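Side-chain contacts in leucyl-trna synthetase (Plasmodium falciparum, PDB 5FOC), which probably charges tRNA(Leu) with leucine as a class I synthetase and, through the editing domain described here, probably removes wrongly attached amino acids from the tRNA: residues Y239-T244 and E288-N293; T139-N144 and E221-L226; K19-I24 and V121-S126; E313-S318 and Q326-V331. The protein carries 2 engineered substitutions. All coordinates share one frame; numbering follows the deposited sequence.

How the interactions relate
Interactions 1, 2 and 3 are largely buried and all reach one mixed sheet, whereas interaction 4 lies about 23 Å (centre to centre) from the middle of the chain and joins the loop that follows helix 307-314 to helix 325-339 at the periphery. Interactions 1 and 2 use neighbouring strands, 238-242 and 138-141, and touch; interaction 3 brings in strand 120-127 and packs against interaction 2 through aromatic side chains. Chemistry follows place. Interaction 3 is wholly apolar, a helix lying on the sheet. Interactions 1 and 2 bring loops against strands: in 1 an amide lies over a tyrosine ring, in 2 a backbone bond joins an aliphatic patch. Interaction 4 buries a few aliphatic atoms ringed by exposed, mostly charged residues.

Interaction 1. Residues Y239-T244 and E288-N293; sequences YILPMT and EQLKNN
Gln289 lies across one face of the Tyr239 ring, and the two side chains run at about a right angle to each other. The glutamine side chain is extended beyond CG (chi2 -180°), which carries the amide from one side of the ring to the other. CB approaches near CD2, CG stands over the middle with CG 4.1 Å from the centroid of the Tyr239 ring, and NE2 ends above the opposite side, offset toward the rim. Gln289 NE2 comes within 3.3 Å of Tyr239 CD1. The amide does not lie flat on the ring, since the two planes are 67° apart: the ring meets the CH2 group and the amide nitrogen, with the carbonyl oxygen turned to a different partner. That oxygen, OE1, accepts a hydrogen bond from the backbone N of Lys286, while NE2 makes a weak one to Gly225 O, and together these help to fix the rotation of the amide. Asn292 reaches the ring obliquely, its ND2 3.9 Å from Tyr239 CD2; the same nitrogen is bonded to the carbonyl oxygens of Asn237 and Asn137, so it is well satisfied in this buried place. A second, purely apolar point lies to one side, where Leu241 CD2 and Leu290 CD2 meet at 4.1 Å. The loop 288-293 thus packs against side chains of strand 238-242, which pairs with strands 138-141 and 227-229. Tyr138 bonds through its hydroxyl to Gln289 O and Asn292 N, and Ile272 of helix 263-274 packs against both leucines.

Interaction 2. Residues T139-N144 and E221-L226; sequences TFINPN and EHFVGL
Ile141 holds CG1 roughly trans to its backbone N (chi1 -160°), which swings CD1 out to Phe223, while Phe223 turns CG beside its own N (chi1 -60°), a torsion that directs the ring toward that methyl. Ile141 CD1 and Phe223 CD2 meet obliquely at 3.8 Å. The other branch of the isoleucine is used as well: Ile141 CG2 rests against Val224 CG2 at 4.2 Å, so one side chain touches two successive residues of the loop. Further along, the contact becomes polar. Glu221 N donates to Pro143 O over 3.0 Å, lying in the carbonyl plane on a lone pair, though the N-H is bent at 133°. Glu221 CB rests 3.4 Å from Pro143 O, and the Glu221 CB and Pro143 CB atoms are 4.2 Å apart. The carboxylate leads away from the contact, where its OE2 forms a salt bridge with Lys219. On the strand side, the chain turns after Ile141, where Asn142 OD1 accepts from Asn144 N at 3.0 Å; Asn142 ND2 is bonded to Ile246 O. Beyond the pair, Phe223 makes an edge-to-face contact with Phe123 and also touches Ile24 of helix 18-35. The arrangement combines two classic turns: an Asx turn that follows strand 138-141, and a type II beta turn from Phe223 to Leu226, with Gly225 at the positive-phi position, that leads into strand 227-229 of the editing domain's sheet.

Interaction 3. Residues K19-I24 and V121-S126; sequences KDFYSI and VIFLGS
The CA atoms of Phe21 and Val121 stand 8.4 Å apart where helix 18-35 lies against strand 120-127, giving a case of alpha/beta packing in which one aromatic side chain bridges helix and sheet. Phe21 and Val121 point their side chains toward each other, and no hydrogen bond joins the two segments. Phe21 sets CG trans to its backbone N (chi1 -171°), sending the ring out from the helix to the strand. Val121 likewise has CG1 trans to N, and this places the methyl squarely on the ring face. Phe123, two residues on, starts off less directly toward the helix, but its ring end comes near Phe21: Phe123 CE1 lies 4.1 Å from Phe21 CE2, the two side chains meeting obliquely. Phe21 is hemmed in further by Phe115 of helix 112-118 and by Leu226, so its ring is buried among apolar neighbours. The strand itself is held by backbone bonds to strand 7-15 on one side and strand 181-185 on the other. The central feature is a CH-pi contact in which Val121 CG1 lies 3.5 Å from the centroid of the Phe21 ring, only 10° off the ring normal.

Interaction 4. Residues E313-S318 and Q326-V331; sequences EKEKVS and QKIKEV
Ile328 extends its CD1 methyl from helix 325-339 into the angle between Glu315 and Val317, touching both. Ile328 CD1 is 3.4 Å from Glu315 CB and 3.5 Å from Val317 CG2, so one methyl makes the closest approaches to both. The glutamate contributes hydrocarbon rather than charge: its side chain and that of Ile328 slide past each other in opposite directions, bringing Glu315 CG to 3.9 Å from Ile328 CG1. A bend at chi2 (-60°) turns the carboxylate aside, and Glu315 OE1 remains 6.3 Å from Lys327 NZ, a separation at which opposite charges could attract only loosely. In the next shell, the backbone positions the two partners. Lys316 adopts positive phi (60°) and its CB points away from helix 325-339, while Glu315 before it and Val317 after it both face Ile328. The loop that follows is pinned by Lys324 NZ bonding to Lys316 O and by Asp322 OD2 accepting from Ser318 N; Val317 also touches Asp322 and Lys324. Farther round helix 325-339, Gln326 NE2 donates to Glu330 OE2 at 3.0 Å, one helical turn on, in a nearly straight bond that reaches the oxygen from above the carboxylate plane. The whole is a short loop connecting two consecutive helices: a Schellman motif closes helix 307-314, and an aliphatic residue just past it packs on the next helix of the chain.

Interaction 1. Residues Y239-T244 and E288-N293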
# COMPACT_ATOMS: atom_id res chain seq x y z
N TYR A 239 -10.52 0.04 -2.32
CA TYR A 239 -10.65 -1.14 -1.51
C TYR A 239 -9.34 -1.90 -1.58
O TYR A 239 -8.69 -1.92 -2.67
CB TYR A 239 -11.83 -1.99 -1.95
CG TYR A 239 -13.12 -1.19 -1.86
CD1 TYR A 239 -13.60 -0.76 -0.65
CD2 TYR A 239 -13.78 -0.81 -3.01
CE1 TYR A 239 -14.78 0.00 -0.60
CE2 TYR A 239 -14.97 -0.07 -2.96
CZ TYR A 239 -15.40 0.35 -1.75
OH TYR A 239 -16.59 1.09 -1.71
N ILE A 240 -9.04 -2.59 -0.50
CA ILE A 240 -7.88 -3.52 -0.48
C ILE A 240 -8.27 -4.80 -1.20
O ILE A 240 -9.23 -5.49 -0.80
CB ILE A 240 -7.35 -3.79 0.91
CG1 ILE A 240 -6.83 -2.51 1.50
CG2 ILE A 240 -6.20 -4.82 0.85
CD1 ILE A 240 -6.31 -2.55 2.91
N LEU A 241 -7.47 -5.21 -2.20
CA LEU A 241 -7.67 -6.42 -2.94
C LEU A 241 -6.45 -7.35 -2.87
O LEU A 241 -5.37 -6.83 -2.67
CB LEU A 241 -7.94 -6.11 -4.40
CG LEU A 241 -9.15 -5.29 -4.83
CD1 LEU A 241 -9.17 -5.18 -6.34
CD2 LEU A 241 -10.41 -5.97 -4.35
N PRO A 242 -6.65 -8.64 -3.00
CA PRO A 242 -5.53 -9.59 -2.90
C PRO A 242 -4.75 -9.76 -4.20
O PRO A 242 -5.32 -9.95 -5.25
CB PRO A 242 -6.21 -10.88 -2.51
CG PRO A 242 -7.53 -10.81 -3.21
CD PRO A 242 -7.95 -9.36 -3.10
N MET A 243 -3.41 -9.71 -4.07
CA MET A 243 -2.51 -9.96 -5.20
C MET A 243 -1.42 -10.87 -4.67
O MET A 243 -0.56 -10.44 -3.91
CB MET A 243 -1.97 -8.65 -5.74
CG MET A 243 -0.94 -8.79 -6.88
SD MET A 243 -0.23 -7.21 -7.42
CE MET A 243 -1.02 -6.92 -8.98
N THR A 244 -1.51 -12.16 -5.03
CA THR A 244 -0.59 -13.19 -4.50
C THR A 244 0.80 -13.12 -5.07
O THR A 244 1.68 -13.79 -4.54
CB THR A 244 -1.12 -14.62 -4.72
OG1 THR A 244 -1.29 -14.88 -6.13
CG2 THR A 244 -2.42 -14.77 -3.97
N GLU A 288 -20.23 -5.27 -5.84
CA GLU A 288 -20.32 -3.82 -6.04
C GLU A 288 -19.04 -3.05 -5.72
O GLU A 288 -18.91 -1.89 -6.12
CB GLU A 288 -21.49 -3.25 -5.24
CG GLU A 288 -21.38 -3.48 -3.74
CD GLU A 288 -22.39 -4.50 -3.23
OE1 GLU A 288 -22.51 -5.61 -3.85
OE2 GLU A 288 -23.03 -4.20 -2.19
N GLN A 289 -18.12 -3.66 -4.98
CA GLN A 289 -16.82 -3.04 -4.71
C GLN A 289 -15.85 -3.18 -5.86
O GLN A 289 -14.84 -2.51 -5.80
CB GLN A 289 -16.17 -3.65 -3.47
CG GLN A 289 -16.98 -3.47 -2.19
CD GLN A 289 -16.30 -4.08 -1.00
OE1 GLN A 289 -16.36 -5.28 -0.80
NE2 GLN A 289 -15.67 -3.26 -0.18
N LEU A 290 -16.16 -3.98 -6.88
CA LEU A 290 -15.18 -4.33 -7.91
C LEU A 290 -15.31 -3.48 -9.16
O LEU A 290 -14.75 -3.82 -10.17
CB LEU A 290 -15.29 -5.79 -8.28
CG LEU A 290 -15.26 -6.76 -7.14
CD1 LEU A 290 -15.40 -8.16 -7.68
CD2 LEU A 290 -13.96 -6.67 -6.37
N LYS A 291 -16.05 -2.37 -9.09
CA LYS A 291 -16.34 -1.59 -10.30
C LYS A 291 -15.60 -0.25 -10.38
O LYS A 291 -16.01 0.60 -11.19
CB LYS A 291 -17.84 -1.39 -10.45
CG LYS A 291 -18.63 -2.69 -10.56
CD LYS A 291 -20.14 -2.44 -10.61
CE LYS A 291 -20.95 -3.67 -10.20
NZ LYS A 291 -20.52 -4.93 -10.87
N ASN A 292 -14.51 -0.06 -9.63
CA ASN A 292 -13.90 1.27 -9.58
C ASN A 292 -13.12 1.46 -10.87
O ASN A 292 -12.35 0.56 -11.29
CB ASN A 292 -12.90 1.43 -8.42
CG ASN A 292 -13.53 1.45 -7.07
OD1 ASN A 292 -14.80 1.61 -6.95
ND2 ASN A 292 -12.73 1.36 -6.03
N ASN A 293 -13.29 2.63 -11.47
CA ASN A 293 -12.54 3.07 -12.66
C ASN A 293 -11.21 3.66 -12.26
O ASN A 293 -11.14 4.38 -11.26
CB ASN A 293 -13.31 4.18 -13.41
CG ASN A 293 -12.70 4.54 -14.75
OD1 ASN A 293 -12.89 3.83 -15.74
ND2 ASN A 293 -11.93 5.61 -14.79

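Interaction 2. Residues T139-N144 and E221-L226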
# COMPACT_ATOMS: atom_id res chain seq x y z
N THR A 139 -6.06 -0.86 -3.68
CA THR A 139 -4.79 -1.08 -2.99
C THR A 139 -4.57 -2.58 -2.93
O THR A 139 -5.40 -3.33 -2.49
CB THR A 139 -4.85 -0.47 -1.56
OG1 THR A 139 -4.99 0.94 -1.66
CG2 THR A 139 -3.64 -0.88 -0.73
N PHE A 140 -3.42 -3.05 -3.40
CA PHE A 140 -3.14 -4.47 -3.36
C PHE A 140 -2.22 -4.87 -2.20
O PHE A 140 -1.28 -4.12 -1.83
CB PHE A 140 -2.43 -4.96 -4.63
CG PHE A 140 -3.23 -4.94 -5.89
CD1 PHE A 140 -4.42 -5.66 -6.01
CD2 PHE A 140 -2.71 -4.30 -7.02
CE1 PHE A 140 -5.09 -5.70 -7.26
CE2 PHE A 140 -3.36 -4.34 -8.23
CZ PHE A 140 -4.58 -5.02 -8.34
N ILE A 141 -2.53 -6.04 -1.66
CA ILE A 141 -1.79 -6.66 -0.55
C ILE A 141 -1.65 -8.14 -0.80
O ILE A 141 -2.44 -8.72 -1.54
CB ILE A 141 -2.49 -6.36 0.80
CG1 ILE A 141 -1.57 -6.53 1.97
CG2 ILE A 141 -3.73 -7.21 0.97
CD1 ILE A 141 -2.09 -5.94 3.28
N ASN A 142 -0.58 -8.75 -0.28
CA ASN A 142 -0.47 -10.18 -0.42
C ASN A 142 -1.29 -10.87 0.66
O ASN A 142 -0.96 -10.72 1.81
CB ASN A 142 0.99 -10.63 -0.38
CG ASN A 142 1.18 -12.09 -0.71
OD1 ASN A 142 0.38 -12.95 -0.37
ND2 ASN A 142 2.27 -12.39 -1.40
N PRO A 143 -2.39 -11.57 0.28
CA PRO A 143 -3.32 -12.09 1.31
C PRO A 143 -2.72 -13.21 2.18
O PRO A 143 -3.16 -13.44 3.30
CB PRO A 143 -4.48 -12.61 0.46
CG PRO A 143 -3.85 -13.02 -0.84
CD PRO A 143 -2.80 -11.98 -1.07
N ASN A 144 -1.67 -13.87 1.69
CA ASN A 144 -1.10 -15.03 2.33
C ASN A 144 0.07 -14.74 3.25
O ASN A 144 0.63 -15.68 3.83
CB ASN A 144 -0.69 -16.01 1.20
CG ASN A 144 -1.91 -16.55 0.46
OD1 ASN A 144 -2.91 -16.84 1.09
ND2 ASN A 144 -1.84 -16.67 -0.84
N GLU A 221 -4.90 -11.23 4.29
CA GLU A 221 -6.28 -11.63 3.98
C GLU A 221 -7.28 -10.87 4.85
O GLU A 221 -8.40 -10.55 4.43
CB GLU A 221 -6.47 -13.14 4.12
CG GLU A 221 -6.22 -13.74 5.47
CD GLU A 221 -6.62 -15.22 5.55
OE1 GLU A 221 -7.52 -15.69 4.83
OE2 GLU A 221 -6.05 -15.93 6.37
N HIS A 222 -6.87 -10.56 6.07
CA HIS A 222 -7.77 -9.90 7.01
C HIS A 222 -8.06 -8.46 6.70
O HIS A 222 -9.07 -7.88 7.18
CB HIS A 222 -7.26 -10.04 8.42
CG HIS A 222 -7.19 -11.44 8.87
ND1 HIS A 222 -8.28 -12.27 8.88
CD2 HIS A 222 -6.14 -12.21 9.26
CE1 HIS A 222 -7.93 -13.46 9.32
NE2 HIS A 222 -6.63 -13.46 9.52
N PHE A 223 -7.24 -7.86 5.87
CA PHE A 223 -7.44 -6.49 5.42
C PHE A 223 -8.18 -6.34 4.11
O PHE A 223 -8.53 -5.21 3.72
CB PHE A 223 -6.11 -5.78 5.30
CG PHE A 223 -5.31 -5.70 6.57
CD1 PHE A 223 -5.82 -5.11 7.73
CD2 PHE A 223 -3.99 -6.15 6.60
CE1 PHE A 223 -5.03 -5.01 8.87
CE2 PHE A 223 -3.22 -6.06 7.74
CZ PHE A 223 -3.72 -5.48 8.86
N VAL A 224 -8.38 -7.47 3.41
CA VAL A 224 -9.04 -7.45 2.12
C VAL A 224 -10.46 -6.92 2.31
O VAL A 224 -11.19 -7.36 3.17
CB VAL A 224 -8.99 -8.82 1.41
CG1 VAL A 224 -9.83 -8.84 0.15
CG2 VAL A 224 -7.53 -9.09 1.03
N GLY A 225 -10.78 -5.92 1.50
CA GLY A 225 -12.13 -5.26 1.56
C GLY A 225 -12.16 -3.94 2.33
O GLY A 225 -13.11 -3.15 2.19
N LEU A 226 -11.17 -3.67 3.18
CA LEU A 226 -11.05 -2.38 3.82
C LEU A 226 -10.99 -1.28 2.79
O LEU A 226 -10.34 -1.41 1.73
CB LEU A 226 -9.80 -2.24 4.68
CG LEU A 226 -9.71 -2.79 6.08
CD1 LEU A 226 -8.37 -2.41 6.71
CD2 LEU A 226 -10.82 -2.20 6.91

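Interaction 3. Residues K19-I24 and V121-S126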
# COMPACT_ATOMS: atom_id res chain seq x y z
N LYS A 19 -12.64 2.43 12.69
CA LYS A 19 -13.25 1.54 13.65
C LYS A 19 -13.28 0.09 13.23
O LYS A 19 -13.11 -0.79 14.04
CB LYS A 19 -14.72 2.02 13.92
CG LYS A 19 -14.73 3.33 14.66
CD LYS A 19 -16.17 3.90 14.85
CE LYS A 19 -16.14 5.26 15.53
NZ LYS A 19 -17.55 5.70 15.87
N ASP A 20 -13.49 -0.19 11.94
CA ASP A 20 -13.37 -1.59 11.45
C ASP A 20 -11.89 -2.10 11.53
O ASP A 20 -11.64 -3.26 11.86
CB ASP A 20 -13.84 -1.71 9.99
CG ASP A 20 -15.35 -1.56 9.84
OD1 ASP A 20 -16.14 -1.74 10.82
OD2 ASP A 20 -15.76 -1.28 8.69
N PHE A 21 -10.96 -1.18 11.28
CA PHE A 21 -9.56 -1.52 11.48
C PHE A 21 -9.28 -1.92 12.94
O PHE A 21 -8.58 -2.90 13.21
CB PHE A 21 -8.64 -0.36 11.04
CG PHE A 21 -7.13 -0.74 11.01
CD1 PHE A 21 -6.34 -0.63 12.14
CD2 PHE A 21 -6.57 -1.18 9.84
CE1 PHE A 21 -4.97 -1.03 12.10
CE2 PHE A 21 -5.20 -1.54 9.80
CZ PHE A 21 -4.43 -1.43 10.92
N TYR A 22 -9.78 -1.13 13.90
CA TYR A 22 -9.68 -1.49 15.31
C TYR A 22 -10.27 -2.90 15.63
O TYR A 22 -9.72 -3.63 16.44
CB TYR A 22 -10.44 -0.43 16.14
CG TYR A 22 -10.51 -0.67 17.62
CD1 TYR A 22 -9.38 -0.97 18.38
CD2 TYR A 22 -11.75 -0.54 18.31
CE1 TYR A 22 -9.48 -1.18 19.74
CE2 TYR A 22 -11.82 -0.73 19.65
CZ TYR A 22 -10.72 -1.05 20.38
OH TYR A 22 -10.79 -1.24 21.74
N SER A 23 -11.43 -3.24 15.05
CA SER A 23 -12.01 -4.59 15.24
C SER A 23 -11.03 -5.68 14.75
O SER A 23 -10.80 -6.68 15.44
CB SER A 23 -13.31 -4.77 14.49
OG SER A 23 -14.21 -3.82 14.97
N ILE A 24 -10.49 -5.46 13.55
CA ILE A 24 -9.50 -6.37 12.98
C ILE A 24 -8.28 -6.51 13.91
O ILE A 24 -7.88 -7.63 14.24
CB ILE A 24 -9.08 -5.95 11.54
CG1 ILE A 24 -10.24 -6.05 10.54
CG2 ILE A 24 -7.87 -6.79 11.06
CD1 ILE A 24 -10.01 -5.30 9.24
N VAL A 121 -4.04 5.78 10.66
CA VAL A 121 -3.71 4.40 10.26
C VAL A 121 -3.38 4.42 8.78
O VAL A 121 -4.20 4.77 7.96
CB VAL A 121 -4.82 3.38 10.52
CG1 VAL A 121 -4.38 2.00 10.06
CG2 VAL A 121 -5.28 3.40 11.99
N ILE A 122 -2.11 4.05 8.44
CA ILE A 122 -1.64 4.28 7.11
C ILE A 122 -0.93 3.02 6.58
O ILE A 122 0.05 2.56 7.25
CB ILE A 122 -0.65 5.48 7.05
CG1 ILE A 122 -1.33 6.79 7.43
CG2 ILE A 122 0.04 5.58 5.68
CD1 ILE A 122 -0.39 7.92 7.73
N PHE A 123 -1.40 2.47 5.47
CA PHE A 123 -0.67 1.45 4.68
C PHE A 123 0.37 2.21 3.88
O PHE A 123 0.15 3.20 3.27
CB PHE A 123 -1.62 0.66 3.76
CG PHE A 123 -2.49 -0.34 4.47
CD1 PHE A 123 -3.64 0.09 5.15
CD2 PHE A 123 -2.20 -1.68 4.48
CE1 PHE A 123 -4.45 -0.86 5.78
CE2 PHE A 123 -2.98 -2.60 5.13
CZ PHE A 123 -4.14 -2.20 5.77
N LEU A 124 1.62 1.64 3.87
CA LEU A 124 2.67 2.31 3.09
C LEU A 124 2.77 1.61 1.73
O LEU A 124 3.31 0.49 1.66
CB LEU A 124 3.99 2.25 3.85
CG LEU A 124 4.15 3.15 5.06
CD1 LEU A 124 5.44 2.84 5.84
CD2 LEU A 124 4.13 4.60 4.64
N GLY A 125 2.19 2.25 0.70
CA GLY A 125 2.07 1.71 -0.64
C GLY A 125 3.39 2.02 -1.33
O GLY A 125 3.86 3.11 -1.17
N SER A 126 3.86 1.11 -2.15
CA SER A 126 5.17 1.31 -2.84
C SER A 126 4.93 1.36 -4.35
O SER A 126 4.23 0.48 -4.89
CB SER A 126 6.01 0.14 -2.45
OG SER A 126 7.26 0.35 -3.10

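Interaction 4. Residues E313-S318 and Q326-V331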
# COMPACT_ATOMS: atom_id res chain seq x y z
N GLU A 313 -3.86 -7.15 -23.65
CA GLU A 313 -4.52 -7.74 -24.83
C GLU A 313 -3.57 -8.11 -25.94
O GLU A 313 -3.67 -9.20 -26.50
CB GLU A 313 -5.57 -6.78 -25.38
CG GLU A 313 -6.75 -6.56 -24.45
CD GLU A 313 -7.71 -5.52 -24.98
OE1 GLU A 313 -7.26 -4.71 -25.83
OE2 GLU A 313 -8.90 -5.51 -24.55
N LYS A 314 -2.65 -7.19 -26.28
CA LYS A 314 -1.72 -7.40 -27.38
C LYS A 314 -0.76 -8.54 -27.08
O LYS A 314 -0.48 -9.33 -27.97
CB LYS A 314 -0.94 -6.13 -27.69
CG LYS A 314 -0.02 -6.20 -28.89
CD LYS A 314 0.80 -4.93 -28.98
CE LYS A 314 1.76 -4.95 -30.14
NZ LYS A 314 2.32 -3.58 -30.33
N GLU A 315 -0.27 -8.64 -25.83
CA GLU A 315 0.68 -9.74 -25.48
C GLU A 315 0.00 -11.03 -25.01
O GLU A 315 0.68 -12.00 -24.63
CB GLU A 315 1.73 -9.30 -24.45
CG GLU A 315 2.45 -7.99 -24.71
CD GLU A 315 3.23 -7.93 -26.01
OE1 GLU A 315 3.71 -8.97 -26.48
OE2 GLU A 315 3.38 -6.80 -26.53
N LYS A 316 -1.33 -11.04 -25.06
CA LYS A 316 -2.16 -12.21 -24.76
C LYS A 316 -1.98 -12.73 -23.34
O LYS A 316 -1.96 -13.95 -23.12
CB LYS A 316 -1.93 -13.32 -25.81
CG LYS A 316 -2.20 -12.86 -27.22
CD LYS A 316 -3.69 -12.75 -27.47
CE LYS A 316 -3.92 -11.92 -28.71
NZ LYS A 316 -5.24 -12.25 -29.31
N VAL A 317 -1.87 -11.82 -22.38
CA VAL A 317 -1.68 -12.18 -20.98
C VAL A 317 -2.85 -13.01 -20.50
O VAL A 317 -4.02 -12.61 -20.64
CB VAL A 317 -1.57 -10.95 -20.07
CG1 VAL A 317 -1.63 -11.38 -18.61
CG2 VAL A 317 -0.33 -10.12 -20.43
N SER A 318 -2.55 -14.16 -19.90
CA SER A 318 -3.58 -15.14 -19.54
C SER A 318 -4.16 -14.98 -18.16
O SER A 318 -5.28 -15.41 -17.94
CB SER A 318 -3.04 -16.55 -19.74
OG SER A 318 -2.74 -16.69 -21.11
N GLN A 326 6.17 -10.33 -16.02
CA GLN A 326 7.33 -9.61 -15.48
C GLN A 326 8.04 -8.83 -16.59
O GLN A 326 8.31 -7.63 -16.39
CB GLN A 326 8.30 -10.54 -14.73
CG GLN A 326 9.35 -9.80 -13.89
CD GLN A 326 8.78 -8.69 -12.98
OE1 GLN A 326 7.67 -8.82 -12.41
NE2 GLN A 326 9.50 -7.59 -12.87
N LYS A 327 8.28 -9.48 -17.73
CA LYS A 327 8.90 -8.82 -18.92
C LYS A 327 8.01 -7.72 -19.51
O LYS A 327 8.47 -6.63 -19.83
CB LYS A 327 9.22 -9.85 -20.02
CG LYS A 327 10.18 -9.31 -21.08
CD LYS A 327 9.66 -9.56 -22.50
CE LYS A 327 10.53 -8.89 -23.56
NZ LYS A 327 9.74 -8.59 -24.79
N ILE A 328 6.72 -8.02 -19.64
CA ILE A 328 5.76 -7.02 -20.15
C ILE A 328 5.76 -5.77 -19.25
O ILE A 328 5.68 -4.62 -19.75
CB ILE A 328 4.33 -7.63 -20.26
CG1 ILE A 328 4.28 -8.71 -21.35
CG2 ILE A 328 3.28 -6.55 -20.52
CD1 ILE A 328 3.02 -9.54 -21.33
N LYS A 329 5.79 -5.99 -17.94
CA LYS A 329 5.86 -4.93 -16.93
C LYS A 329 7.14 -4.08 -17.08
O LYS A 329 7.09 -2.84 -17.02
CB LYS A 329 5.79 -5.56 -15.53
CG LYS A 329 5.83 -4.59 -14.35
CD LYS A 329 5.69 -5.34 -13.02
CE LYS A 329 5.87 -4.39 -11.85
NZ LYS A 329 5.94 -5.12 -10.55
N GLU A 330 8.27 -4.75 -17.27
CA GLU A 330 9.53 -4.05 -17.44
C GLU A 330 9.59 -3.22 -18.74
O GLU A 330 9.98 -2.04 -18.70
CB GLU A 330 10.71 -5.05 -17.31
CG GLU A 330 10.89 -5.56 -15.87
CD GLU A 330 11.70 -6.85 -15.71
OE1 GLU A 330 12.05 -7.51 -16.71
OE2 GLU A 330 11.98 -7.23 -14.54
N VAL A 331 9.15 -3.81 -19.85
CA VAL A 331 9.07 -3.14 -21.16
C VAL A 331 8.12 -1.93 -21.15
O VAL A 331 8.46 -0.86 -21.68
CB VAL A 331 8.65 -4.14 -22.26
CG1 VAL A 331 8.33 -3.46 -23.59
CG2 VAL A 331 9.75 -5.17 -22.48